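Local coordinates for B-cell lymphoma 3-encoded protein (Homo sapiens, PDB 1K1A) that forms the ankyrin repeat domain of a regulator that, in the cytoplasm, inhibits nuclear translocation of NF-kappa-B p50 and, in the nucleus, activates NF-kappa-B target genes, at residues T11-A16 with R27-F32; G20-V25 with P59-L64; V122-E127 with I155-N160; S149-L154 with A178-G183. One frame throughout, in Å; residues are numbered along the deposited sequence.

Contact 1: T11-A16 with R27-F32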
loop_
_atom_site.group_PDB
_atom_site.type_symbol
_atom_site.label_atom_id
_atom_site.label_comp_id
_atom_site.label_asym_id
_atom_site.label_seq_id
_atom_site.Cartn_x
_atom_site.Cartn_y
_atom_site.Cartn_z
ATOM N N THR A 11 -22.031 12.903 16.059
ATOM C CA THR A 11 -21.567 12.580 14.718
ATOM C C THR A 11 -22.566 11.666 14.022
ATOM O O THR A 11 -22.350 10.463 13.902
ATOM C CB THR A 11 -20.211 11.871 14.783
ATOM O OG1 THR A 11 -20.190 10.977 15.886
ATOM C CG2 THR A 11 -19.039 12.838 14.955
ATOM N N PRO A 12 -23.664 12.254 13.563
ATOM C CA PRO A 12 -24.753 11.497 12.937
ATOM C C PRO A 12 -24.329 10.821 11.640
ATOM O O PRO A 12 -24.757 9.691 11.372
ATOM C CB PRO A 12 -25.802 12.575 12.661
ATOM C CG PRO A 12 -25.005 13.836 12.571
ATOM C CD PRO A 12 -23.962 13.696 13.635
ATOM N N LEU A 13 -23.490 11.484 10.851
ATOM C CA LEU A 13 -23.045 10.906 9.593
ATOM C C LEU A 13 -22.100 9.744 9.861
ATOM O O LEU A 13 -22.151 8.722 9.179
ATOM C CB LEU A 13 -22.377 11.966 8.714
ATOM C CG LEU A 13 -22.058 11.578 7.270
ATOM C CD1 LEU A 13 -23.256 10.942 6.574
ATOM C CD2 LEU A 13 -21.570 12.810 6.485
ATOM N N HIS A 14 -21.238 9.897 10.859
ATOM C CA HIS A 14 -20.335 8.816 11.230
ATOM C C HIS A 14 -21.150 7.589 11.608
ATOM O O HIS A 14 -20.859 6.484 11.166
ATOM C CB HIS A 14 -19.434 9.226 12.397
ATOM C CG HIS A 14 -18.463 10.315 12.052
ATOM N ND1 HIS A 14 -17.116 10.083 11.875
ATOM C CD2 HIS A 14 -18.646 11.641 11.859
ATOM C CE1 HIS A 14 -16.510 11.218 11.577
ATOM N NE2 HIS A 14 -17.413 12.181 11.570
ATOM N N ILE A 15 -22.179 7.801 12.422
ATOM C CA ILE A 15 -23.053 6.715 12.875
ATOM C C ILE A 15 -23.771 6.021 11.719
ATOM O O ILE A 15 -23.798 4.792 11.647
ATOM C CB ILE A 15 -24.093 7.252 13.870
ATOM C CG1 ILE A 15 -23.416 7.886 15.083
ATOM C CG2 ILE A 15 -25.072 6.155 14.265
ATOM C CD1 ILE A 15 -22.543 6.952 15.873
ATOM N N ALA A 16 -24.353 6.812 10.821
ATOM C CA ALA A 16 -25.061 6.274 9.664
ATOM C C ALA A 16 -24.153 5.359 8.843
ATOM O O ALA A 16 -24.601 4.343 8.306
ATOM C CB ALA A 16 -25.612 7.407 8.787
ATOM N N ARG A 27 -29.477 11.016 2.887
ATOM C CA ARG A 27 -30.263 12.094 3.481
ATOM C C ARG A 27 -29.366 13.115 4.187
ATOM O O ARG A 27 -29.501 14.331 3.985
ATOM C CB ARG A 27 -31.292 11.519 4.455
ATOM C CG ARG A 27 -31.807 12.507 5.499
ATOM C CD ARG A 27 -33.004 11.982 6.310
ATOM N NE ARG A 27 -32.660 11.369 7.601
ATOM C CZ ARG A 27 -31.537 10.701 7.876
ATOM N NH1 ARG A 27 -31.357 10.188 9.087
ATOM N NH2 ARG A 27 -30.595 10.543 6.957
ATOM N N LEU A 28 -28.438 12.612 4.992
ATOM C CA LEU A 28 -27.506 13.454 5.736
ATOM C C LEU A 28 -26.532 14.226 4.834
ATOM O O LEU A 28 -26.164 15.368 5.131
ATOM C CB LEU A 28 -26.723 12.608 6.739
ATOM C CG LEU A 28 -27.498 12.181 7.981
ATOM C CD1 LEU A 28 -26.695 11.165 8.775
ATOM C CD2 LEU A 28 -27.817 13.393 8.837
ATOM N N VAL A 29 -26.094 13.593 3.754
ATOM C CA VAL A 29 -25.214 14.266 2.804
ATOM C C VAL A 29 -25.936 15.467 2.170
ATOM O O VAL A 29 -25.368 16.558 2.061
ATOM C CB VAL A 29 -24.680 13.301 1.734
ATOM C CG1 VAL A 29 -24.136 14.074 0.529
ATOM C CG2 VAL A 29 -23.597 12.389 2.345
ATOM N N ASN A 30 -27.196 15.265 1.795
ATOM C CA ASN A 30 -28.023 16.348 1.267
ATOM C C ASN A 30 -28.187 17.477 2.285
ATOM O O ASN A 30 -28.074 18.653 1.944
ATOM C CB ASN A 30 -29.396 15.819 0.826
ATOM C CG ASN A 30 -29.312 14.934 -0.405
ATOM O OD1 ASN A 30 -28.398 15.073 -1.226
ATOM N ND2 ASN A 30 -30.257 14.007 -0.536
ATOM N N LEU A 31 -28.439 17.110 3.537
ATOM C CA LEU A 31 -28.590 18.081 4.620
ATOM C C LEU A 31 -27.313 18.893 4.852
ATOM O O LEU A 31 -27.369 20.103 5.054
ATOM C CB LEU A 31 -28.983 17.369 5.914
ATOM C CG LEU A 31 -30.382 17.625 6.470
ATOM C CD1 LEU A 31 -31.135 16.315 6.651
ATOM C CD2 LEU A 31 -30.275 18.368 7.812
ATOM N N PHE A 32 -26.170 18.215 4.826
ATOM C CA PHE A 32 -24.879 18.870 5.034
ATOM C C PHE A 32 -24.594 19.893 3.947
ATOM O O PHE A 32 -24.157 21.011 4.235
ATOM C CB PHE A 32 -23.743 17.839 5.063
ATOM C CG PHE A 32 -23.480 17.259 6.424
ATOM C CD1 PHE A 32 -24.529 16.888 7.249
ATOM C CD2 PHE A 32 -22.182 17.085 6.878
ATOM C CE1 PHE A 32 -24.289 16.349 8.505
ATOM C CE2 PHE A 32 -21.935 16.551 8.132
ATOM C CZ PHE A 32 -22.989 16.185 8.949
#
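L28 reaches helix 12-18 with one methyl group, CD1. L28 CD1 is 3.6 Å from P12 O and 3.7 Å from L13 CA. It also meets the side of the helix one turn on, with L28 CD1 3.9 Å from A16 CB. P12 O already accepts the backbone N-H of A16, so the methyl rests against a carbonyl that the helix has satisfied. L13 answers from the other direction, and the two leucines slide past each other. L13 CG is turned away from the backbone N (chi1 -170°), which carries the branch across to helix 22-34. There L13 CD1 lies 3.9 Å from L28 CB, with V29 CG2 a little farther off. The other branch stands over one face of the F32 ring, shifted toward the rim, with L13 CD2 4.1 Å from F32 CE2.

Around these groups lies a second shell. L13 also touches P49 of helix 49-55, and V29 packs on L64 and L65 of helix 59-67. The F32 ring touches L39 and I41 and makes a cation-pi contact with R37. A16 packs on A24 and V25, near the start of helix 22-34.

The two helix segments run nearly antiparallel, at 158°, with their axes 10.4 Å apart. They are the helix pair of the first ankyrin repeat. No hydrogen bond crosses between them. The pairing of these segments therefore probably rests on the fit of apolar side chains and on keeping water from them.

Contact 2: G20-V25 with P59-L64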
loop_
_atom_site.group_PDB
_atom_site.type_symbol
_atom_site.label_atom_id
_atom_site.label_comp_id
_atom_site.label_asym_id
_atom_site.label_seq_id
_atom_site.Cartn_x
_atom_site.Cartn_y
_atom_site.Cartn_z
ATOM N N GLY A 20 -24.276 1.015 8.463
ATOM C CA GLY A 20 -24.525 0.529 7.119
ATOM C C GLY A 20 -25.867 0.954 6.563
ATOM O O GLY A 20 -26.507 0.221 5.832
ATOM N N ASN A 21 -26.284 2.161 6.895
ATOM C CA ASN A 21 -27.566 2.667 6.448
ATOM C C ASN A 21 -27.377 3.679 5.322
ATOM O O ASN A 21 -27.328 4.887 5.569
ATOM C CB ASN A 21 -28.287 3.305 7.636
ATOM C CG ASN A 21 -29.746 3.609 7.350
ATOM O OD1 ASN A 21 -30.148 3.777 6.204
ATOM N ND2 ASN A 21 -30.541 3.712 8.409
ATOM N N LEU A 22 -27.289 3.177 4.085
ATOM C CA LEU A 22 -27.054 4.023 2.911
ATOM C C LEU A 22 -28.094 5.141 2.729
ATOM O O LEU A 22 -27.731 6.281 2.464
ATOM C CB LEU A 22 -26.926 3.170 1.636
ATOM C CG LEU A 22 -26.548 3.860 0.319
ATOM C CD1 LEU A 22 -25.155 4.422 0.369
ATOM C CD2 LEU A 22 -26.666 2.889 -0.845
ATOM N N PRO A 23 -29.382 4.819 2.854
ATOM C CA PRO A 23 -30.431 5.841 2.749
ATOM C C PRO A 23 -30.228 6.997 3.737
ATOM O O PRO A 23 -30.408 8.155 3.349
ATOM C CB PRO A 23 -31.716 5.065 3.084
ATOM C CG PRO A 23 -31.408 3.659 2.718
ATOM C CD PRO A 23 -29.938 3.470 3.042
ATOM N N ALA A 24 -29.860 6.694 4.983
ATOM C CA ALA A 24 -29.621 7.746 5.976
ATOM C C ALA A 24 -28.409 8.594 5.585
ATOM O O ALA A 24 -28.413 9.824 5.749
ATOM C CB ALA A 24 -29.444 7.157 7.374
ATOM N N VAL A 25 -27.388 7.938 5.049
ATOM C CA VAL A 25 -26.188 8.639 4.601
ATOM C C VAL A 25 -26.549 9.647 3.524
ATOM O O VAL A 25 -26.141 10.809 3.585
ATOM C CB VAL A 25 -25.145 7.660 4.051
ATOM C CG1 VAL A 25 -24.010 8.414 3.337
ATOM C CG2 VAL A 25 -24.602 6.799 5.181
ATOM N N PRO A 59 -18.406 -0.296 -0.046
ATOM C CA PRO A 59 -18.050 0.330 -1.326
ATOM C C PRO A 59 -19.113 1.312 -1.851
ATOM O O PRO A 59 -18.759 2.376 -2.369
ATOM C CB PRO A 59 -17.882 -0.868 -2.265
ATOM C CG PRO A 59 -18.616 -1.990 -1.579
ATOM C CD PRO A 59 -18.378 -1.769 -0.123
ATOM N N SER A 60 -20.397 0.994 -1.688
ATOM C CA SER A 60 -21.442 1.904 -2.159
ATOM C C SER A 60 -21.436 3.242 -1.418
ATOM O O SER A 60 -21.745 4.280 -2.000
ATOM C CB SER A 60 -22.822 1.271 -2.027
ATOM O OG SER A 60 -22.975 0.203 -2.938
ATOM N N VAL A 61 -21.112 3.205 -0.129
ATOM C CA VAL A 61 -21.034 4.422 0.666
ATOM C C VAL A 61 -19.801 5.235 0.271
ATOM O O VAL A 61 -19.851 6.472 0.183
ATOM C CB VAL A 61 -21.038 4.104 2.165
ATOM C CG1 VAL A 61 -21.044 5.383 2.993
ATOM C CG2 VAL A 61 -22.248 3.232 2.509
ATOM N N VAL A 62 -18.701 4.534 0.020
ATOM C CA VAL A 62 -17.476 5.182 -0.427
ATOM C C VAL A 62 -17.762 6.000 -1.691
ATOM O O VAL A 62 -17.378 7.164 -1.797
ATOM C CB VAL A 62 -16.381 4.148 -0.741
ATOM C CG1 VAL A 62 -15.210 4.808 -1.485
ATOM C CG2 VAL A 62 -15.894 3.448 0.543
ATOM N N ARG A 63 -18.440 5.377 -2.647
ATOM C CA ARG A 63 -18.796 6.022 -3.912
ATOM C C ARG A 63 -19.657 7.276 -3.722
ATOM O O ARG A 63 -19.419 8.309 -4.352
ATOM C CB ARG A 63 -19.555 5.038 -4.817
ATOM C CG ARG A 63 -18.693 3.931 -5.443
ATOM C CD ARG A 63 -19.411 3.109 -6.529
ATOM N NE ARG A 63 -18.626 1.935 -6.933
ATOM C CZ ARG A 63 -17.754 1.928 -7.936
ATOM N NH1 ARG A 63 -17.550 3.030 -8.641
ATOM N NH2 ARG A 63 -17.076 0.822 -8.231
ATOM N N LEU A 64 -20.680 7.163 -2.884
ATOM C CA LEU A 64 -21.580 8.284 -2.603
ATOM C C LEU A 64 -20.809 9.455 -2.003
ATOM O O LEU A 64 -20.936 10.593 -2.458
ATOM C CB LEU A 64 -22.699 7.857 -1.644
ATOM C CG LEU A 64 -23.724 8.920 -1.214
ATOM C CD1 LEU A 64 -24.882 8.274 -0.464
ATOM C CD2 LEU A 64 -23.083 10.010 -0.362
#
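R63 N donates to P59 O at 3.0 Å in the first turn of helix 59-67, the turn that presents V61 to L22, with L64 following to meet L22 and V25. The facing helix starts with a side-chain bond. N21 is its N-cap, and N21 OD1 accepts from A24 N at 3.2 Å. The N-H points fairly straight at the oxygen (160°), but the donor stands well above the plane of the amide carbonyl. Just before it, G20 ends the previous helix in a Schellman motif with positive phi. One helix is thus closed and the next opened within two residues.

This is the inter-repeat stacking of the ankyrin fold. The second helix of repeat 1 lies beside the second helix of repeat 2, and apolar side chains fill the seam. In L22, CG lies trans to the backbone N and beside the carbonyl carbon (chi1 -174°), and CD1 is the branch that crosses. L22 CD1 sits 3.8 Å from V61 CG2. The same methyl, L22 CD1, is 4.0 Å from L64 CD1. The other branch, L22 CD2, passes 4.3 Å from S60 CB. One turn along, V25 CG1 takes over and lies 3.9 Å from L64 CD1, with L64 CD2 only slightly farther. V25 CG1 also approaches V61 CG1, more loosely, at 4.3 Å.

S60, V61 and L64 each have two deposited conformers, so these distances describe one arrangement of them. V17 of helix 12-18 touches both V25 and V61. L64 also packs on H26.

Contact 3: V122-E127 with I155-N160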
loop_
_atom_site.group_PDB
_atom_site.type_symbol
_atom_site.label_atom_id
_atom_site.label_comp_id
_atom_site.label_asym_id
_atom_site.label_seq_id
_atom_site.Cartn_x
_atom_site.Cartn_y
_atom_site.Cartn_z
ATOM N N VAL A 122 1.939 -0.926 2.086
ATOM C CA VAL A 122 0.932 -1.548 2.939
ATOM C C VAL A 122 0.318 -2.784 2.273
ATOM O O VAL A 122 0.223 -3.847 2.888
ATOM C CB VAL A 122 -0.192 -0.557 3.299
ATOM C CG1 VAL A 122 -1.304 -1.265 4.058
ATOM C CG2 VAL A 122 0.362 0.598 4.134
ATOM N N ALA A 123 -0.074 -2.649 1.012
ATOM C CA ALA A 123 -0.682 -3.761 0.293
ATOM C C ALA A 123 0.256 -4.974 0.195
ATOM O O ALA A 123 -0.162 -6.119 0.402
ATOM C CB ALA A 123 -1.138 -3.319 -1.103
ATOM N N VAL A 124 1.512 -4.716 -0.142
ATOM C CA VAL A 124 2.498 -5.790 -0.281
ATOM C C VAL A 124 2.674 -6.509 1.054
ATOM O O VAL A 124 2.741 -7.742 1.104
ATOM C CB VAL A 124 3.843 -5.245 -0.804
ATOM C CG1 VAL A 124 4.964 -6.311 -0.689
ATOM C CG2 VAL A 124 3.700 -4.777 -2.248
ATOM N N ASN A 125 2.703 -5.733 2.133
ATOM C CA ASN A 125 2.815 -6.277 3.481
ATOM C C ASN A 125 1.648 -7.185 3.882
ATOM O O ASN A 125 1.844 -8.155 4.606
ATOM C CB ASN A 125 3.042 -5.162 4.499
ATOM C CG ASN A 125 4.450 -4.592 4.425
ATOM O OD1 ASN A 125 5.349 -5.214 3.854
ATOM N ND2 ASN A 125 4.648 -3.405 4.997
ATOM N N THR A 126 0.444 -6.891 3.394
ATOM C CA THR A 126 -0.687 -7.776 3.634
ATOM C C THR A 126 -0.611 -8.952 2.669
ATOM O O THR A 126 -1.297 -9.954 2.849
ATOM C CB THR A 126 -2.038 -7.062 3.428
ATOM O OG1 THR A 126 -2.238 -6.809 2.031
ATOM C CG2 THR A 126 -2.053 -5.681 4.073
ATOM N N GLU A 127 0.211 -8.804 1.634
ATOM C CA GLU A 127 0.356 -9.820 0.589
ATOM C C GLU A 127 -0.940 -10.091 -0.162
ATOM O O GLU A 127 -1.126 -11.168 -0.737
ATOM C CB GLU A 127 0.924 -11.111 1.165
ATOM C CG GLU A 127 2.238 -10.908 1.896
ATOM C CD GLU A 127 2.640 -12.114 2.693
ATOM O OE1 GLU A 127 1.735 -12.863 3.125
ATOM O OE2 GLU A 127 3.853 -12.313 2.892
ATOM N N ILE A 155 11.921 -5.256 -2.002
ATOM C CA ILE A 155 12.770 -5.659 -0.889
ATOM C C ILE A 155 11.910 -6.055 0.309
ATOM O O ILE A 155 12.179 -7.063 0.977
ATOM C CB ILE A 155 13.798 -4.550 -0.559
ATOM C CG1 ILE A 155 14.819 -4.442 -1.699
ATOM C CG2 ILE A 155 14.493 -4.831 0.770
ATOM C CD1 ILE A 155 15.660 -3.174 -1.693
ATOM N N HIS A 156 10.838 -5.300 0.547
ATOM C CA HIS A 156 9.902 -5.646 1.606
ATOM C C HIS A 156 9.379 -7.061 1.379
ATOM O O HIS A 156 9.349 -7.874 2.305
ATOM C CB HIS A 156 8.727 -4.653 1.652
ATOM C CG HIS A 156 9.058 -3.345 2.311
ATOM N ND1 HIS A 156 9.260 -3.227 3.671
ATOM C CD2 HIS A 156 9.198 -2.098 1.801
ATOM C CE1 HIS A 156 9.520 -1.965 3.968
ATOM N NE2 HIS A 156 9.484 -1.258 2.852
ATOM N N ALA A 157 8.982 -7.357 0.141
ATOM C CA ALA A 157 8.441 -8.672 -0.207
ATOM C C ALA A 157 9.459 -9.790 0.028
ATOM O O ALA A 157 9.107 -10.875 0.511
ATOM C CB ALA A 157 7.967 -8.692 -1.662
ATOM N N VAL A 158 10.713 -9.529 -0.325
ATOM C CA VAL A 158 11.772 -10.520 -0.136
ATOM C C VAL A 158 12.017 -10.787 1.348
ATOM O O VAL A 158 12.162 -11.938 1.761
ATOM C CB VAL A 158 13.081 -10.105 -0.827
ATOM C CG1 VAL A 158 14.231 -10.984 -0.367
ATOM C CG2 VAL A 158 12.925 -10.189 -2.334
ATOM N N GLU A 159 12.051 -9.728 2.150
ATOM C CA GLU A 159 12.235 -9.879 3.597
ATOM C C GLU A 159 11.079 -10.621 4.279
ATOM O O GLU A 159 11.291 -11.359 5.253
ATOM C CB GLU A 159 12.482 -8.523 4.252
ATOM C CG GLU A 159 13.754 -7.862 3.759
ATOM C CD GLU A 159 14.107 -6.604 4.520
ATOM O OE1 GLU A 159 13.182 -5.914 5.003
ATOM O OE2 GLU A 159 15.315 -6.299 4.622
ATOM N N ASN A 160 9.867 -10.454 3.751
ATOM C CA ASN A 160 8.686 -11.151 4.269
ATOM C C ASN A 160 8.603 -12.588 3.760
ATOM O O ASN A 160 7.642 -13.303 4.056
ATOM C CB ASN A 160 7.393 -10.424 3.856
ATOM C CG ASN A 160 7.312 -8.998 4.389
ATOM O OD1 ASN A 160 8.002 -8.628 5.340
ATOM N ND2 ASN A 160 6.450 -8.188 3.773
HETATM O O HOH W 1 5.091 -9.299 1.436
HETATM O O HOH W 2 8.227 -5.054 5.458
#
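N125 and N160 both carry CG beside the backbone N, with chi1 of -73° and -61°, and this turns their amides toward each other across the gap between two helix ends. N160 ND2 donates to N125 OD1 at 3.2 Å, with the bond somewhat bent. The acceptor lies in the amide plane of N160, while the donor is tilted from the carbonyl plane of N125. Water adds to both ends. One water accepts from N160 ND2 at 2.9 Å and donates to V124 O at 2.8 Å. A second donates to N125 OD1 and lies 2.8 Å from H156 ND1. An alanine in place of N125 would probably leave N160 ND2 without its direct acceptor and take away one anchor of the water beside H156.

Deeper in, the contact is apolar: V124 CG1 meets A157 CB at 4.0 Å. E127, in the Schellman motif that ends its helix, brings OE2 near N160 CB.

The contact joins the first helices of repeats 4 and 5 of the ankyrin stack. V124 also packs on V132 of helix 129-137, and A157 on M165, V166 and L169 of helix 163-171.

Contact 4: S149-L154 with A178-G183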
loop_
_atom_site.group_PDB
_atom_site.type_symbol
_atom_site.label_atom_id
_atom_site.label_comp_id
_atom_site.label_asym_id
_atom_site.label_seq_id
_atom_site.Cartn_x
_atom_site.Cartn_y
_atom_site.Cartn_z
ATOM N N SER A 149 13.116 3.106 6.000
ATOM C CA SER A 149 14.023 2.010 5.692
ATOM C C SER A 149 14.764 2.160 4.375
ATOM O O SER A 149 15.781 1.499 4.148
ATOM C CB SER A 149 13.246 0.697 5.685
ATOM O OG SER A 149 12.116 0.784 4.820
ATOM N N GLY A 150 14.251 3.023 3.502
ATOM C CA GLY A 150 14.821 3.196 2.180
ATOM C C GLY A 150 14.603 1.971 1.301
ATOM O O GLY A 150 15.322 1.764 0.325
ATOM N N ARG A 151 13.605 1.161 1.645
ATOM C CA ARG A 151 13.319 -0.081 0.923
ATOM C C ARG A 151 12.165 0.041 -0.074
ATOM O O ARG A 151 11.132 0.622 0.239
ATOM C CB ARG A 151 12.981 -1.190 1.918
ATOM C CG ARG A 151 14.162 -1.638 2.760
ATOM C CD ARG A 151 13.822 -1.893 4.220
ATOM N NE ARG A 151 12.994 -3.079 4.415
ATOM C CZ ARG A 151 12.245 -3.290 5.484
ATOM N NH1 ARG A 151 12.204 -2.391 6.457
ATOM N NH2 ARG A 151 11.530 -4.403 5.585
ATOM N N SER A 152 12.351 -0.529 -1.265
ATOM C CA SER A 152 11.288 -0.594 -2.273
ATOM C C SER A 152 10.356 -1.720 -1.869
ATOM O O SER A 152 10.718 -2.543 -1.043
ATOM C CB SER A 152 11.883 -0.887 -3.652
ATOM O OG SER A 152 12.462 -2.184 -3.687
ATOM N N PRO A 153 9.145 -1.746 -2.416
ATOM C CA PRO A 153 8.207 -2.846 -2.155
ATOM C C PRO A 153 8.830 -4.226 -2.425
ATOM O O PRO A 153 8.544 -5.181 -1.698
ATOM C CB PRO A 153 7.076 -2.567 -3.143
ATOM C CG PRO A 153 7.082 -1.068 -3.276
ATOM C CD PRO A 153 8.552 -0.705 -3.273
ATOM N N LEU A 154 9.672 -4.327 -3.447
ATOM C CA LEU A 154 10.299 -5.610 -3.769
ATOM C C LEU A 154 11.140 -6.135 -2.606
ATOM O O LEU A 154 11.080 -7.321 -2.259
ATOM C CB LEU A 154 11.154 -5.506 -5.036
ATOM C CG LEU A 154 11.846 -6.814 -5.456
ATOM C CD1 LEU A 154 10.830 -7.932 -5.647
ATOM C CD2 LEU A 154 12.680 -6.619 -6.710
ATOM N N ALA A 178 17.316 -2.700 -6.981
ATOM C CA ALA A 178 17.171 -1.592 -6.043
ATOM C C ALA A 178 17.970 -1.870 -4.764
ATOM O O ALA A 178 18.065 -3.019 -4.319
ATOM C CB ALA A 178 15.706 -1.373 -5.714
ATOM N N GLN A 179 18.547 -0.824 -4.173
ATOM C CA GLN A 179 19.342 -0.983 -2.945
ATOM C C GLN A 179 18.796 -0.177 -1.766
ATOM O O GLN A 179 18.246 0.919 -1.943
ATOM C CB GLN A 179 20.796 -0.563 -3.186
ATOM C CG GLN A 179 21.590 -1.478 -4.102
ATOM C CD GLN A 179 22.933 -0.865 -4.495
ATOM O OE1 GLN A 179 23.980 -1.276 -3.991
ATOM N NE2 GLN A 179 22.898 0.126 -5.368
ATOM N N MET A 180 18.977 -0.710 -0.565
ATOM C CA MET A 180 18.603 -0.014 0.655
ATOM C C MET A 180 19.710 0.980 1.018
ATOM O O MET A 180 20.738 1.018 0.359
ATOM C CB MET A 180 18.466 -1.015 1.789
ATOM C CG MET A 180 17.441 -2.101 1.559
ATOM S SD MET A 180 17.316 -3.174 3.002
ATOM C CE MET A 180 18.892 -3.849 3.041
ATOM N N TYR A 181 19.501 1.763 2.079
ATOM C CA TYR A 181 20.508 2.724 2.548
ATOM C C TYR A 181 21.911 2.100 2.671
ATOM O O TYR A 181 22.920 2.721 2.315
ATOM C CB TYR A 181 20.100 3.323 3.904
ATOM C CG TYR A 181 18.939 4.298 3.854
ATOM C CD1 TYR A 181 18.980 5.412 3.036
ATOM C CD2 TYR A 181 17.819 4.115 4.652
ATOM C CE1 TYR A 181 17.920 6.318 3.003
ATOM C CE2 TYR A 181 16.758 5.012 4.624
ATOM C CZ TYR A 181 16.815 6.105 3.793
ATOM O OH TYR A 181 15.768 6.998 3.744
ATOM N N SER A 182 21.967 0.880 3.193
ATOM C CA SER A 182 23.232 0.172 3.388
ATOM C C SER A 182 23.842 -0.312 2.075
ATOM O O SER A 182 24.987 -0.779 2.040
ATOM C CB SER A 182 23.015 -1.033 4.295
ATOM O OG SER A 182 22.161 -1.976 3.656
ATOM N N GLY A 183 23.071 -0.238 1.001
ATOM C CA GLY A 183 23.553 -0.694 -0.284
ATOM C C GLY A 183 23.237 -2.152 -0.570
ATOM O O GLY A 183 23.666 -2.688 -1.587
HETATM O O HOH W 3 15.209 0.537 -2.465
HETATM O O HOH W 4 17.795 3.446 -0.680
#
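Y181 lies against S149 and G150, where a finger loop of one ankyrin repeat meets the loop before it. Segment 149-154 leads through G150, S152 and P153 into helix 153-159, in the manner of the ankyrin G-x-T-P-L signature, with S152 in the threonine position. The touching parts run in nearly opposite directions.

From CB the Y181 side chain sets off with CG beside the backbone N (chi1 -72°), and this swings the ring back to the neighbouring loop. CD2 comes first: Y181 CD2 is 3.4 Å from S149 O. Next along the ring, Y181 CE2 lies 3.4 Å from G150 N. Toward CZ the ring has G150 CA over one face, in a CH-pi contact 4.0 Å from the centroid and 27° off the normal. The ring can lie this close because G150, at positive phi, has no CB. At the tip, Y181 OH is hydrogen-bonded to I147 O.

M180 and R151 lie side by side and point the same way. M180 SD is 3.5 Å from R151 CG in one of the two deposited conformers of the arginine, whose guanidinium is modelled too close to E159 for that pairing to be trusted. M180 opens a type I turn that G183 N closes onto M180 O. At the other end, S152 OG is 3.9 Å from A178 CB.

No direct hydrogen bond links the segments. Two waters bridge them instead. One donates to G150 O at 3.0 Å and also to Q179 O. The second donates to the same two carbonyls, 2.9 Å from Q179 O.

In the fold
From the N terminus, contact 1 closes a short helical hairpin within repeat 1, with ten residues between its segments. Contact 2 opens inside that hairpin and closes a loop of 33 residues on repeat 2, so the two cross. Both use helix 22-34, and their centres are 10 Å apart. Contact 3 opens much later, closes a loop of 27 residues and ties repeat 4 to repeat 5. Contact 4 begins before contact 3 has closed and ends after it, so these two cross as well. Its loop is 23 residues long. They share helix 153-159, and contact 4 carries the linkage on to the loop entering repeat 6. Contacts 1 and 4 lie on opposite sides of the chain's centre.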